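Long-range contacts in cysteine desulfurase (Fervidobacterium islandicum, PDB 6A6E), which catalyses, as a PLP-dependent SufS cysteine desulfurase, the removal of sulfur from cysteine, probably for iron-sulfur cluster assembly: residues Ile128-His133 / Ile154-Lys159; Gly190-Ile195 / Ser341-Val346; Glu333-Ile338 / Ile390-Ser395. All blocks are in the same frame, centred on the assembly; numbering follows the deposited sequence.

Interaction 1: residues Ile128-His133 / Ile154-Lys159; sequences ISQVEH and ITADEK. With PLP (pyridoxal-5'-phosphate), chain E.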
ATOM      1  N   ILE A 128       6.494 -20.665 -15.343  1.00 19.92           N
ATOM      2  CA  ILE A 128       6.388 -19.259 -15.774  1.00 22.21           C
ATOM      3  C   ILE A 128       6.995 -19.078 -17.156  1.00 24.78           C
ATOM      4  O   ILE A 128       7.337 -20.048 -17.770  1.00 25.36           O
ATOM      5  CB  ILE A 128       7.031 -18.323 -14.739  1.00 22.32           C
ATOM      6  CG1 ILE A 128       8.502 -18.590 -14.558  1.00 24.88           C
ATOM      7  CG2 ILE A 128       6.336 -18.486 -13.390  1.00 19.68           C
ATOM      8  CD1 ILE A 128       9.132 -17.704 -13.479  1.00 26.45           C
ATOM      9  N   SER A 129       7.063 -17.868 -17.688  1.00 26.57           N
ATOM     10  CA  SER A 129       7.694 -17.678 -18.967  1.00 24.97           C
ATOM     11  C   SER A 129       9.046 -16.961 -18.819  1.00 24.17           C
ATOM     12  O   SER A 129       9.303 -16.303 -17.815  1.00 20.19           O
ATOM     13  CB  SER A 129       6.774 -16.907 -19.895  1.00 24.95           C
ATOM     14  OG  SER A 129       7.117 -15.552 -19.904  1.00 28.44           O
ATOM     15  N   GLN A 130       9.900 -17.084 -19.849  1.00 21.53           N
ATOM     16  CA  GLN A 130      11.180 -16.426 -19.867  1.00 21.44           C
ATOM     17  C   GLN A 130      11.081 -14.896 -19.951  1.00 21.41           C
ATOM     18  O   GLN A 130      12.064 -14.205 -19.683  1.00 23.56           O
ATOM     19  CB  GLN A 130      12.059 -16.935 -21.038  1.00 21.40           C
ATOM     20  CG  GLN A 130      12.743 -18.231 -20.716  1.00 23.12           C
ATOM     21  CD  GLN A 130      13.772 -18.730 -21.760  1.00 24.98           C
ATOM     22  OE1 GLN A 130      13.719 -18.417 -22.941  1.00 20.47           O
ATOM     23  NE2 GLN A 130      14.722 -19.531 -21.271  1.00 21.38           N
ATOM     24  N   VAL A 131       9.959 -14.356 -20.379  1.00 18.78           N
ATOM     25  CA  VAL A 131       9.876 -12.923 -20.504  1.00 20.66           C
ATOM     26  C   VAL A 131       9.239 -12.241 -19.274  1.00 21.32           C
ATOM     27  O   VAL A 131       8.928 -11.035 -19.320  1.00 27.14           O
ATOM     28  CB  VAL A 131       9.104 -12.544 -21.792  1.00 22.08           C
ATOM     29  CG1 VAL A 131       9.587 -13.394 -22.961  1.00 24.02           C
ATOM     30  CG2 VAL A 131       7.621 -12.733 -21.645  1.00 22.47           C
ATOM     31  N   GLU A 132       9.035 -12.954 -18.174  1.00 21.24           N
ATOM     32  CA  GLU A 132       8.373 -12.318 -16.981  1.00 19.31           C
ATOM     33  C   GLU A 132       9.198 -11.154 -16.385  1.00 17.99           C
ATOM     34  O   GLU A 132      10.430 -11.158 -16.354  1.00 18.88           O
ATOM     35  CB  GLU A 132       8.099 -13.309 -15.893  1.00 22.08           C
ATOM     36  CG  GLU A 132       7.226 -14.475 -16.298  1.00 25.85           C
ATOM     37  CD  GLU A 132       5.915 -14.018 -16.910  1.00 29.37           C
ATOM     38  OE1 GLU A 132       5.450 -14.626 -17.931  1.00 28.90           O
ATOM     39  OE2 GLU A 132       5.327 -13.055 -16.335  1.00 28.93           O
ATOM     40  N   HIS A 133       8.470 -10.142 -16.003  1.00 17.63           N
ATOM     41  CA  HIS A 133       8.896  -9.118 -15.088  1.00 18.17           C
ATOM     42  C   HIS A 133       9.360  -9.751 -13.760  1.00 17.45           C
ATOM     43  O   HIS A 133       8.886 -10.811 -13.350  1.00 17.81           O
ATOM     44  CB  HIS A 133       7.726  -8.127 -14.935  1.00 20.06           C
ATOM     45  CG  HIS A 133       8.040  -6.886 -14.136  1.00 19.31           C
ATOM     46  ND1 HIS A 133       8.251  -6.910 -12.768  1.00 19.90           N
ATOM     47  CD2 HIS A 133       8.082  -5.588 -14.503  1.00 18.67           C
ATOM     48  CE1 HIS A 133       8.475  -5.682 -12.339  1.00 19.04           C
ATOM     49  NE2 HIS A 133       8.387  -4.861 -13.373  1.00 20.35           N
ATOM     50  N   ILE A 154       8.477 -21.511 -19.923  1.00 24.23           N
ATOM     51  CA  ILE A 154       8.150 -21.531 -21.344  1.00 25.62           C
ATOM     52  C   ILE A 154       9.189 -20.673 -22.049  1.00 27.81           C
ATOM     53  O   ILE A 154       9.382 -19.502 -21.649  1.00 24.07           O
ATOM     54  CB  ILE A 154       6.774 -20.931 -21.574  1.00 26.52           C
ATOM     55  CG1 ILE A 154       5.705 -21.739 -20.805  1.00 27.85           C
ATOM     56  CG2 ILE A 154       6.481 -20.826 -23.047  1.00 28.42           C
ATOM     57  CD1 ILE A 154       4.396 -21.003 -20.725  1.00 29.66           C
ATOM     58  N   THR A 155       9.884 -21.216 -23.052  1.00 22.46           N
ATOM     59  CA  THR A 155      11.034 -20.483 -23.625  1.00 24.48           C
ATOM     60  C   THR A 155      10.600 -19.514 -24.700  1.00 22.74           C
ATOM     61  O   THR A 155       9.579 -19.698 -25.352  1.00 25.67           O
ATOM     62  CB  THR A 155      12.071 -21.435 -24.236  1.00 29.54           C
ATOM     63  OG1 THR A 155      11.410 -22.211 -25.192  1.00 32.12           O
ATOM     64  CG2 THR A 155      12.577 -22.390 -23.214  1.00 29.18           C
ATOM     65  N   ALA A 156      11.325 -18.416 -24.812  1.00 19.79           N
ATOM     66  CA  ALA A 156      11.087 -17.420 -25.796  1.00 21.01           C
ATOM     67  C   ALA A 156      12.092 -17.592 -26.919  1.00 24.90           C
ATOM     68  O   ALA A 156      13.147 -18.195 -26.684  1.00 25.18           O
ATOM     69  CB  ALA A 156      11.281 -16.046 -25.199  1.00 19.61           C
ATOM     70  N   ASP A 157      11.789 -17.039 -28.095  1.00 23.72           N
ATOM     71  CA  ASP A 157      12.710 -17.130 -29.196  1.00 29.19           C
ATOM     72  C   ASP A 157      13.697 -15.951 -29.080  1.00 31.48           C
ATOM     73  O   ASP A 157      13.682 -15.174 -28.079  1.00 29.51           O
ATOM     74  CB  ASP A 157      11.987 -17.252 -30.577  1.00 26.98           C
ATOM     75  CG  ASP A 157      11.374 -15.947 -31.071  1.00 30.93           C
ATOM     76  OD1 ASP A 157      11.592 -14.869 -30.454  1.00 28.53           O
ATOM     77  OD2 ASP A 157      10.673 -15.973 -32.128  1.00 30.61           O
ATOM     78  N   GLU A 158      14.506 -15.780 -30.117  1.00 30.29           N
ATOM     79  CA  GLU A 158      15.683 -14.955 -30.002  1.00 34.34           C
ATOM     80  C   GLU A 158      15.311 -13.495 -30.187  1.00 29.56           C
ATOM     81  O   GLU A 158      16.133 -12.638 -29.958  1.00 30.29           O
ATOM     82  CB  GLU A 158      16.798 -15.435 -30.950  1.00 38.96           C
ATOM     83  CG  GLU A 158      16.578 -15.166 -32.422  1.00 48.44           C
ATOM     84  CD  GLU A 158      17.769 -15.626 -33.299  1.00 57.55           C
ATOM     85  OE1 GLU A 158      18.660 -16.412 -32.843  1.00 56.17           O
ATOM     86  OE2 GLU A 158      17.811 -15.171 -34.458  1.00 56.14           O
ATOM     87  N   LYS A 159      14.049 -13.231 -30.558  1.00 29.33           N
ATOM     88  CA  LYS A 159      13.469 -11.889 -30.547  1.00 29.24           C
ATOM     89  C   LYS A 159      12.587 -11.648 -29.256  1.00 23.57           C
ATOM     90  O   LYS A 159      11.934 -10.629 -29.119  1.00 22.94           O
ATOM     91  CB  LYS A 159      12.696 -11.649 -31.844  1.00 30.42           C
ATOM     92  CG  LYS A 159      13.552 -11.248 -33.046  1.00 35.11           C
ATOM     93  CD  LYS A 159      14.038  -9.807 -32.947  1.00 40.61           C
ATOM     94  CE  LYS A 159      14.760  -9.324 -34.200  1.00 40.28           C
ATOM     95  NZ  LYS A 159      15.309  -7.936 -33.972  1.00 40.12           N
TER
HETATM   96  N1  PLP E 501       4.500  -6.951 -14.315  1.00 19.48           N
HETATM   97  C2  PLP E 501       4.460  -6.237 -15.410  1.00 20.85           C
HETATM   98  C2A PLP E 501       4.364  -6.902 -16.742  1.00 22.09           C
HETATM   99  C3  PLP E 501       4.556  -4.785 -15.267  1.00 19.44           C
HETATM  100  O3  PLP E 501       4.549  -4.054 -16.368  1.00 26.25           O
HETATM  101  C4  PLP E 501       4.617  -4.171 -13.942  1.00 19.60           C
HETATM  102  C4A PLP E 501       4.618  -2.739 -13.716  1.00 18.76           C
HETATM  103  C5  PLP E 501       4.692  -5.073 -12.787  1.00 19.01           C
HETATM  104  C6  PLP E 501       4.628  -6.403 -13.073  1.00 19.13           C
HETATM  105  C5A PLP E 501       4.854  -4.560 -11.353  1.00 19.80           C
HETATM  106  O4P PLP E 501       3.985  -3.544 -10.874  1.00 18.93           O
HETATM  107  P   PLP E 501       4.161  -2.697  -9.502  1.00 19.91           P
HETATM  108  O1P PLP E 501       4.037  -3.619  -8.356  1.00 17.09           O
HETATM  109  O2P PLP E 501       5.492  -2.036  -9.719  1.00 20.06           O
HETATM  110  O3P PLP E 501       2.978  -1.783  -9.617  1.00 18.36           O
HETATM  111  O   HOH W   1      15.553 -18.787 -24.954  1.00 38.23           O

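Interaction 2: residues Gly190-Ile195 / Ser341-Val346; sequences GQEMPI and SHKSLV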
ATOM      1  N   GLY A 190       6.223  -6.193 -25.662  1.00 21.58           N
ATOM      2  CA  GLY A 190       4.896  -5.654 -26.071  1.00 19.90           C
ATOM      3  C   GLY A 190       3.914  -6.776 -26.447  1.00 19.93           C
ATOM      4  O   GLY A 190       2.785  -6.515 -26.846  1.00 22.40           O
ATOM      5  N   GLN A 191       4.328  -8.033 -26.342  1.00 19.51           N
ATOM      6  CA  GLN A 191       3.490  -9.134 -26.833  1.00 18.83           C
ATOM      7  C   GLN A 191       2.304  -9.412 -25.897  1.00 19.60           C
ATOM      8  O   GLN A 191       2.515  -9.799 -24.733  1.00 18.92           O
ATOM      9  CB  GLN A 191       4.298 -10.440 -26.976  1.00 19.46           C
ATOM     10  CG  GLN A 191       3.456 -11.547 -27.615  1.00 19.29           C
ATOM     11  CD  GLN A 191       4.122 -12.891 -27.709  1.00 21.23           C
ATOM     12  OE1 GLN A 191       5.239 -13.072 -27.240  1.00 23.11           O
ATOM     13  NE2 GLN A 191       3.391 -13.883 -28.275  1.00 20.13           N
ATOM     14  N   GLU A 192       1.081  -9.229 -26.389  1.00 20.34           N
ATOM     15  CA  GLU A 192      -0.105  -9.754 -25.710  1.00 22.44           C
ATOM     16  C   GLU A 192      -0.153 -11.285 -25.827  1.00 23.58           C
ATOM     17  O   GLU A 192      -0.090 -11.806 -26.910  1.00 22.71           O
ATOM     18  CB  GLU A 192      -1.384  -9.149 -26.266  1.00 24.45           C
ATOM     19  CG  GLU A 192      -1.441  -7.624 -26.061  1.00 26.31           C
ATOM     20  CD  GLU A 192      -2.690  -6.955 -26.633  1.00 30.74           C
ATOM     21  OE1 GLU A 192      -3.431  -7.617 -27.387  1.00 30.75           O
ATOM     22  OE2 GLU A 192      -2.938  -5.745 -26.336  1.00 32.21           O
ATOM     23  N   MET A 193      -0.240 -11.978 -24.689  1.00 21.42           N
ATOM     24  CA  MET A 193      -0.151 -13.410 -24.653  1.00 22.68           C
ATOM     25  C   MET A 193      -1.509 -14.093 -24.936  1.00 22.31           C
ATOM     26  O   MET A 193      -2.569 -13.562 -24.602  1.00 21.23           O
ATOM     27  CB  MET A 193       0.398 -13.901 -23.302  1.00 21.33           C
ATOM     28  CG  MET A 193       1.824 -13.456 -22.983  1.00 24.91           C
ATOM     29  SD  MET A 193       3.054 -13.922 -24.263  1.00 25.81           S
ATOM     30  CE  MET A 193       4.549 -13.073 -23.729  1.00 25.33           C
ATOM     31  N   PRO A 194      -1.449 -15.294 -25.506  1.00 23.50           N
ATOM     32  CA  PRO A 194      -2.617 -16.079 -25.823  1.00 23.68           C
ATOM     33  C   PRO A 194      -3.110 -16.770 -24.549  1.00 23.16           C
ATOM     34  O   PRO A 194      -2.962 -17.977 -24.354  1.00 19.87           O
ATOM     35  CB  PRO A 194      -2.078 -17.055 -26.896  1.00 24.59           C
ATOM     36  CG  PRO A 194      -0.699 -17.349 -26.415  1.00 26.61           C
ATOM     37  CD  PRO A 194      -0.203 -15.975 -25.923  1.00 24.48           C
ATOM     38  N   ILE A 195      -3.743 -15.998 -23.673  1.00 21.84           N
ATOM     39  CA  ILE A 195      -4.192 -16.533 -22.382  1.00 21.32           C
ATOM     40  C   ILE A 195      -5.148 -17.750 -22.460  1.00 21.70           C
ATOM     41  O   ILE A 195      -4.959 -18.739 -21.708  1.00 20.98           O
ATOM     42  CB  ILE A 195      -4.889 -15.432 -21.555  1.00 21.40           C
ATOM     43  CG1 ILE A 195      -3.879 -14.349 -21.218  1.00 23.17           C
ATOM     44  CG2 ILE A 195      -5.459 -16.031 -20.282  1.00 21.12           C
ATOM     45  CD1 ILE A 195      -4.512 -13.108 -20.612  1.00 27.08           C
ATOM     46  N   SER A 341      -0.122  -9.081 -32.276  1.00 26.90           N
ATOM     47  CA  SER A 341       0.074  -9.287 -30.834  1.00 28.70           C
ATOM     48  C   SER A 341       0.926  -8.168 -30.162  1.00 28.58           C
ATOM     49  O   SER A 341       0.856  -8.001 -28.927  1.00 27.67           O
ATOM     50  CB  SER A 341       0.661 -10.675 -30.503  1.00 28.00           C
ATOM     51  OG  SER A 341       2.090 -10.718 -30.696  1.00 29.13           O
ATOM     52  N   HIS A 342       1.676  -7.392 -30.942  1.00 24.60           N
ATOM     53  CA  HIS A 342       2.601  -6.403 -30.372  1.00 25.90           C
ATOM     54  C   HIS A 342       1.831  -5.140 -30.097  1.00 23.78           C
ATOM     55  O   HIS A 342       1.317  -4.532 -31.017  1.00 22.30           O
ATOM     56  CB  HIS A 342       3.757  -6.117 -31.356  1.00 27.23           C
ATOM     57  CG  HIS A 342       4.917  -5.384 -30.746  1.00 25.83           C
ATOM     58  ND1 HIS A 342       6.217  -5.815 -30.897  1.00 25.42           N
ATOM     59  CD2 HIS A 342       4.975  -4.250 -29.998  1.00 23.43           C
ATOM     60  CE1 HIS A 342       7.028  -4.988 -30.248  1.00 25.88           C
ATOM     61  NE2 HIS A 342       6.299  -4.032 -29.696  1.00 25.16           N
ATOM     62  N   LYS A 343       1.686  -4.747 -28.838  1.00 21.66           N
ATOM     63  CA  LYS A 343       0.946  -3.524 -28.520  1.00 21.35           C
ATOM     64  C   LYS A 343       1.643  -2.703 -27.480  1.00 19.47           C
ATOM     65  O   LYS A 343       2.525  -3.195 -26.844  1.00 18.77           O
ATOM     66  CB  LYS A 343      -0.453  -3.907 -27.992  1.00 26.37           C
ATOM     67  CG  LYS A 343      -1.335  -4.593 -29.053  1.00 29.88           C
ATOM     68  CD  LYS A 343      -2.063  -3.527 -29.843  1.00 35.63           C
ATOM     69  CE  LYS A 343      -2.847  -4.009 -31.072  1.00 43.04           C
ATOM     70  NZ  LYS A 343      -2.085  -4.836 -32.052  1.00 47.12           N
ATOM     71  N   SER A 344       1.279  -1.423 -27.384  1.00 18.52           N
ATOM     72  CA  SER A 344       1.587  -0.509 -26.257  1.00 20.75           C
ATOM     73  C   SER A 344       2.971   0.089 -26.289  1.00 18.70           C
ATOM     74  O   SER A 344       3.138   1.246 -25.876  1.00 22.87           O
ATOM     75  CB  SER A 344       1.537  -1.201 -24.875  1.00 21.06           C
ATOM     76  OG  SER A 344       0.263  -1.530 -24.595  1.00 25.34           O
ATOM     77  N   LEU A 345       3.959  -0.717 -26.660  1.00 20.82           N
ATOM     78  CA  LEU A 345       5.345  -0.335 -26.484  1.00 20.43           C
ATOM     79  C   LEU A 345       6.315  -1.029 -27.427  1.00 21.26           C
ATOM     80  O   LEU A 345       6.065  -2.146 -27.875  1.00 20.74           O
ATOM     81  CB  LEU A 345       5.756  -0.663 -25.036  1.00 21.08           C
ATOM     82  CG  LEU A 345       5.691  -2.144 -24.611  1.00 22.25           C
ATOM     83  CD1 LEU A 345       7.006  -2.833 -24.878  1.00 23.82           C
ATOM     84  CD2 LEU A 345       5.248  -2.352 -23.141  1.00 21.51           C
ATOM     85  N   VAL A 346       7.456  -0.355 -27.640  1.00 19.39           N
ATOM     86  CA  VAL A 346       8.521  -0.825 -28.478  1.00 21.02           C
ATOM     87  C   VAL A 346       9.827  -0.681 -27.761  1.00 18.46           C
ATOM     88  O   VAL A 346      10.213   0.417 -27.400  1.00 17.97           O
ATOM     89  CB  VAL A 346       8.560   0.003 -29.794  1.00 22.33           C
ATOM     90  CG1 VAL A 346       9.705  -0.456 -30.735  1.00 23.89           C
ATOM     91  CG2 VAL A 346       7.262  -0.223 -30.491  1.00 24.47           C
TER

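Interaction 3: residues Glu333-Ile338 / Ile390-Ser395; sequences EVYGPI and IDFPNS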
ATOM      1  N   GLU A 333      17.586  -1.559 -33.977  1.00 30.62           N
ATOM      2  CA  GLU A 333      17.198  -2.974 -33.805  1.00 27.09           C
ATOM      3  C   GLU A 333      15.940  -3.016 -32.839  1.00 29.51           C
ATOM      4  O   GLU A 333      16.003  -2.470 -31.743  1.00 30.61           O
ATOM      5  CB  GLU A 333      18.346  -3.750 -33.205  1.00 27.01           C
ATOM      6  CG  GLU A 333      18.086  -5.228 -33.031  1.00 28.06           C
ATOM      7  CD  GLU A 333      19.329  -5.991 -32.595  1.00 34.22           C
ATOM      8  OE1 GLU A 333      19.703  -5.977 -31.378  1.00 34.74           O
ATOM      9  OE2 GLU A 333      19.931  -6.679 -33.492  1.00 36.99           O
ATOM     10  N   VAL A 334      14.827  -3.623 -33.290  1.00 30.84           N
ATOM     11  CA  VAL A 334      13.542  -3.695 -32.573  1.00 28.24           C
ATOM     12  C   VAL A 334      13.330  -5.099 -31.973  1.00 28.63           C
ATOM     13  O   VAL A 334      13.611  -6.071 -32.612  1.00 25.20           O
ATOM     14  CB  VAL A 334      12.380  -3.293 -33.484  1.00 29.12           C
ATOM     15  CG1 VAL A 334      11.031  -3.574 -32.823  1.00 30.04           C
ATOM     16  CG2 VAL A 334      12.487  -1.818 -33.775  1.00 30.26           C
ATOM     17  N   TYR A 335      12.870  -5.198 -30.729  1.00 24.95           N
ATOM     18  CA  TYR A 335      12.614  -6.514 -30.117  1.00 24.31           C
ATOM     19  C   TYR A 335      11.138  -6.812 -30.049  1.00 24.55           C
ATOM     20  O   TYR A 335      10.300  -5.913 -30.077  1.00 27.11           O
ATOM     21  CB  TYR A 335      13.333  -6.662 -28.748  1.00 26.48           C
ATOM     22  CG  TYR A 335      14.769  -6.157 -28.853  1.00 24.20           C
ATOM     23  CD1 TYR A 335      15.760  -6.928 -29.415  1.00 26.41           C
ATOM     24  CD2 TYR A 335      15.078  -4.860 -28.504  1.00 25.58           C
ATOM     25  CE1 TYR A 335      17.053  -6.449 -29.604  1.00 24.98           C
ATOM     26  CE2 TYR A 335      16.365  -4.362 -28.646  1.00 25.94           C
ATOM     27  CZ  TYR A 335      17.339  -5.136 -29.248  1.00 27.59           C
ATOM     28  OH  TYR A 335      18.593  -4.602 -29.383  1.00 26.47           O
ATOM     29  N   GLY A 336      10.808  -8.086 -29.968  1.00 28.04           N
ATOM     30  CA  GLY A 336       9.420  -8.510 -29.866  1.00 29.11           C
ATOM     31  C   GLY A 336       8.841  -8.941 -31.220  1.00 28.90           C
ATOM     32  O   GLY A 336       9.525  -8.906 -32.213  1.00 24.84           O
ATOM     33  N   PRO A 337       7.576  -9.372 -31.240  1.00 28.96           N
ATOM     34  CA  PRO A 337       6.893  -9.837 -32.446  1.00 28.88           C
ATOM     35  C   PRO A 337       6.567  -8.693 -33.381  1.00 29.36           C
ATOM     36  O   PRO A 337       6.280  -7.576 -32.949  1.00 28.68           O
ATOM     37  CB  PRO A 337       5.577 -10.442 -31.884  1.00 31.06           C
ATOM     38  CG  PRO A 337       5.328  -9.587 -30.640  1.00 28.30           C
ATOM     39  CD  PRO A 337       6.702  -9.474 -30.052  1.00 28.60           C
ATOM     40  N   ILE A 338       6.628  -8.958 -34.675  1.00 34.46           N
ATOM     41  CA  ILE A 338       6.265  -7.944 -35.667  1.00 35.09           C
ATOM     42  C   ILE A 338       4.977  -8.484 -36.236  1.00 36.70           C
ATOM     43  O   ILE A 338       4.965  -9.121 -37.273  1.00 46.67           O
ATOM     44  CB  ILE A 338       7.330  -7.751 -36.786  1.00 37.44           C
ATOM     45  CG1 ILE A 338       8.737  -7.621 -36.216  1.00 34.28           C
ATOM     46  CG2 ILE A 338       6.971  -6.519 -37.620  1.00 39.16           C
ATOM     47  CD1 ILE A 338       8.944  -6.304 -35.461  1.00 39.91           C
ATOM     48  N   ILE A 390      23.803  -6.576 -33.453  1.00 46.91           N
ATOM     49  CA  ILE A 390      24.664  -5.426 -33.173  1.00 43.75           C
ATOM     50  C   ILE A 390      25.467  -5.785 -31.961  1.00 39.02           C
ATOM     51  O   ILE A 390      25.407  -6.909 -31.491  1.00 41.69           O
ATOM     52  CB  ILE A 390      23.860  -4.113 -32.917  1.00 47.68           C
ATOM     53  CG1 ILE A 390      22.847  -4.301 -31.755  1.00 49.26           C
ATOM     54  CG2 ILE A 390      23.175  -3.681 -34.193  1.00 45.20           C
ATOM     55  CD1 ILE A 390      22.240  -3.020 -31.205  1.00 50.55           C
ATOM     56  N   ASP A 391      26.225  -4.831 -31.460  1.00 42.74           N
ATOM     57  CA  ASP A 391      26.939  -5.036 -30.241  1.00 46.78           C
ATOM     58  C   ASP A 391      25.910  -4.762 -29.120  1.00 42.64           C
ATOM     59  O   ASP A 391      25.678  -3.612 -28.753  1.00 45.68           O
ATOM     60  CB  ASP A 391      28.115  -4.054 -30.210  1.00 54.86           C
ATOM     61  CG  ASP A 391      29.079  -4.328 -29.101  1.00 61.77           C
ATOM     62  OD1 ASP A 391      29.056  -5.442 -28.539  1.00 77.05           O
ATOM     63  OD2 ASP A 391      29.886  -3.422 -28.795  1.00 78.33           O
ATOM     64  N   PHE A 392      25.289  -5.820 -28.608  1.00 38.59           N
ATOM     65  CA  PHE A 392      24.125  -5.706 -27.733  1.00 34.21           C
ATOM     66  C   PHE A 392      24.547  -5.244 -26.338  1.00 34.16           C
ATOM     67  O   PHE A 392      25.292  -5.927 -25.648  1.00 31.37           O
ATOM     68  CB  PHE A 392      23.349  -7.038 -27.662  1.00 33.92           C
ATOM     69  CG  PHE A 392      22.045  -6.967 -26.862  1.00 28.80           C
ATOM     70  CD1 PHE A 392      20.932  -6.353 -27.388  1.00 30.48           C
ATOM     71  CD2 PHE A 392      21.945  -7.550 -25.593  1.00 30.04           C
ATOM     72  CE1 PHE A 392      19.743  -6.285 -26.661  1.00 27.24           C
ATOM     73  CE2 PHE A 392      20.764  -7.505 -24.862  1.00 27.02           C
ATOM     74  CZ  PHE A 392      19.664  -6.861 -25.398  1.00 26.61           C
ATOM     75  N   PRO A 393      24.005  -4.106 -25.899  1.00 32.49           N
ATOM     76  CA  PRO A 393      24.409  -3.493 -24.654  1.00 32.26           C
ATOM     77  C   PRO A 393      23.786  -4.088 -23.423  1.00 33.59           C
ATOM     78  O   PRO A 393      23.938  -3.527 -22.373  1.00 33.33           O
ATOM     79  CB  PRO A 393      23.961  -2.044 -24.839  1.00 33.57           C
ATOM     80  CG  PRO A 393      22.816  -2.127 -25.768  1.00 33.11           C
ATOM     81  CD  PRO A 393      23.123  -3.236 -26.696  1.00 31.97           C
ATOM     82  N   ASN A 394      23.069  -5.196 -23.533  1.00 35.71           N
ATOM     83  CA  ASN A 394      22.445  -5.869 -22.359  1.00 37.50           C
ATOM     84  C   ASN A 394      21.357  -5.071 -21.664  1.00 32.88           C
ATOM     85  O   ASN A 394      21.089  -5.255 -20.476  1.00 28.88           O
ATOM     86  CB  ASN A 394      23.510  -6.329 -21.375  1.00 41.43           C
ATOM     87  CG  ASN A 394      24.379  -7.430 -21.962  1.00 46.69           C
ATOM     88  OD1 ASN A 394      23.904  -8.312 -22.708  1.00 45.66           O
ATOM     89  ND2 ASN A 394      25.660  -7.367 -21.657  1.00 46.86           N
ATOM     90  N   SER A 395      20.718  -4.234 -22.473  1.00 28.39           N
ATOM     91  CA  SER A 395      19.690  -3.325 -22.082  1.00 27.82           C
ATOM     92  C   SER A 395      19.096  -2.777 -23.342  1.00 25.63           C
ATOM     93  O   SER A 395      19.633  -3.024 -24.445  1.00 25.05           O
ATOM     94  CB  SER A 395      20.231  -2.165 -21.228  1.00 30.85           C
ATOM     95  OG  SER A 395      21.400  -1.631 -21.797  1.00 37.14           O
TER

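Interaction 1: residues Ile128-His133 / Ile154-Lys159
The flat carboxamide of Gln130 is met at its oxygen by the N-H of Ala156, while the ring of His133 lays one face against pyridoxal-5'-phosphate, with cofactor atom C6 over its centre. The contact lies where parallel strands 125-129 and 150-154 end, at one margin of the seven-stranded sheet of the large domain of a fold type I PLP enzyme. Ile154 N donates to Ile128 O at 2.8 Å, and Gln130 N donates to Ile154 O at 3.1 Å. The two bonds flank the bridge between Ser129 and Ile154. Gln130 then takes over with its side chain. Its CG lies beside the backbone N (chi1 -81°), and the extended chain runs alongside Thr155. Its OE1 accepts from Ala156 N at 3.0 Å in a nearly straight bond (168°), the donor tilted 35° from the amide plane. A water donates both to this OE1 and to Ala156 O, a second link. Phe271 of the second subunit packs on Gln130. Val131 CG1 touches Ala156 CB at 3.9 Å. Within 128-133 an ST turn leads on toward His133: Ser129 OG accepts from Val131 N at 3.1 Å and donates to Glu132 OE1 at 2.7 Å.

Interaction 2: residues Gly190-Ile195 / Ser341-Val346
A single backbone bridge, Gln191 with His342, joins the large domain to the small domain of this fold type I enzyme. Two straight bonds make it. Lys343 N donates to Gly190 O at 2.9 Å, and Glu192 N donates to Ser341 O at 2.8 Å. Gly190 is tightly enclosed. Its CA lies over one face of the His342 ring, and Leu345 CD1 comes to 3.5 Å from Gly190 N. The space where a CB of Gly190 would lie is taken by His342 CD2 and the carbonyl oxygens of Lys343 and Leu345, and positive phi also suits glycine. His342 NE2 donates to Leu345 O at 2.6 Å, near the ring plane, and His342 ND1 bonds to Pro337 O. The two bonds fix the imidazole's rotation. Glu192 is extended beyond CG and crosses Lys343 obliquely, with Glu192 OE2 at 3.4 Å from Lys343 CG. Its other oxygen, OE1, forms a salt bridge with Lys218, and Lys343 NZ turns to Ser340 O instead. With an alanine at Glu192, Lys218 would probably lose its carboxylate mate and a gap would open beside Lys343 CG. Helix 308-327 packs on His342 and Lys343, strand 396-400 meets Leu345, and helix 164-173 touches Pro194.

Interaction 3: residues Glu333-Ile338 / Ile390-Ser395
The two backbones stay well apart, with even the nearest CA atoms, those of Glu333 and Ile390, 7.9 Å from each other, and side chains bridge the gap. Tyr335 and Phe392 form an offset edge-to-face pair. The edge of Phe392 is turned toward the face of Tyr335, the ring planes stand at 80°, and the centroids are 5.8 Å apart. The pair is displaced toward the phenol end: Phe392 CE1 lies 3.7 Å from Tyr335 CZ and 3.4 Å from Tyr335 OH. That hydroxyl sits at the edge of the phenylalanine ring, near its plane. Phe392 reaches it because CG is anti to the backbone N (chi1 -175°), which sends the ring from the loop toward the tyrosine.

Tyr335 OH also donates to Glu333 OE1 at 2.7 Å, on the anti lone pair of the carboxylate. This bond directs the hydroxyl proton to the acid, and Asn349 ND2 bonds to the same oxygen. Glu333 is gripped further: OE1 meets Ser388 OG, and OE2 meets the backbone N of Lys389. These bonds satisfy a buried carboxylate and would be expected to favour its charged form. Ile390 runs across this group, its CG1 3.6 Å from Glu333 OE1. The acid thus has an apolar neighbour as well as its polar partners.

Leu384 of helix 378-387 packs on both aromatic rings, and Ala385 of the same helix touches Phe392. Strand 332-334 is an outer strand of the six-stranded mixed sheet, and the loop leads into strand 396-400. Strand 345-350 runs between those two strands, and its Asn349 touches Ile390 and Phe392. The contact thus reaches past strand 345-350, from the outer strand to the loop before strand 396-400, within the alpha/beta small domain of fold type I PLP enzymes.

Overall arrangement
The three contacts lie on the same side of the chain's centre, with their centres about 13 to 16 Å apart. Interaction 1 belongs to the seven-stranded sheet of the large domain, and interaction 3 to the six-stranded sheet of the small domain. Interaction 1 closes along the chain before the others open, whereas interactions 2 and 3 alternate. They touch one another. Val131 packs on Met193 between interactions 1 and 2. Lys159 O and Gly336 N probably bond between interactions 1 and 3. Strands 332-334 and 345-350 are sheet neighbours, tying interactions 2 and 3. Interaction 2 and the touches between the contacts join the two domains, and His133 of interaction 1 reaches the cofactor.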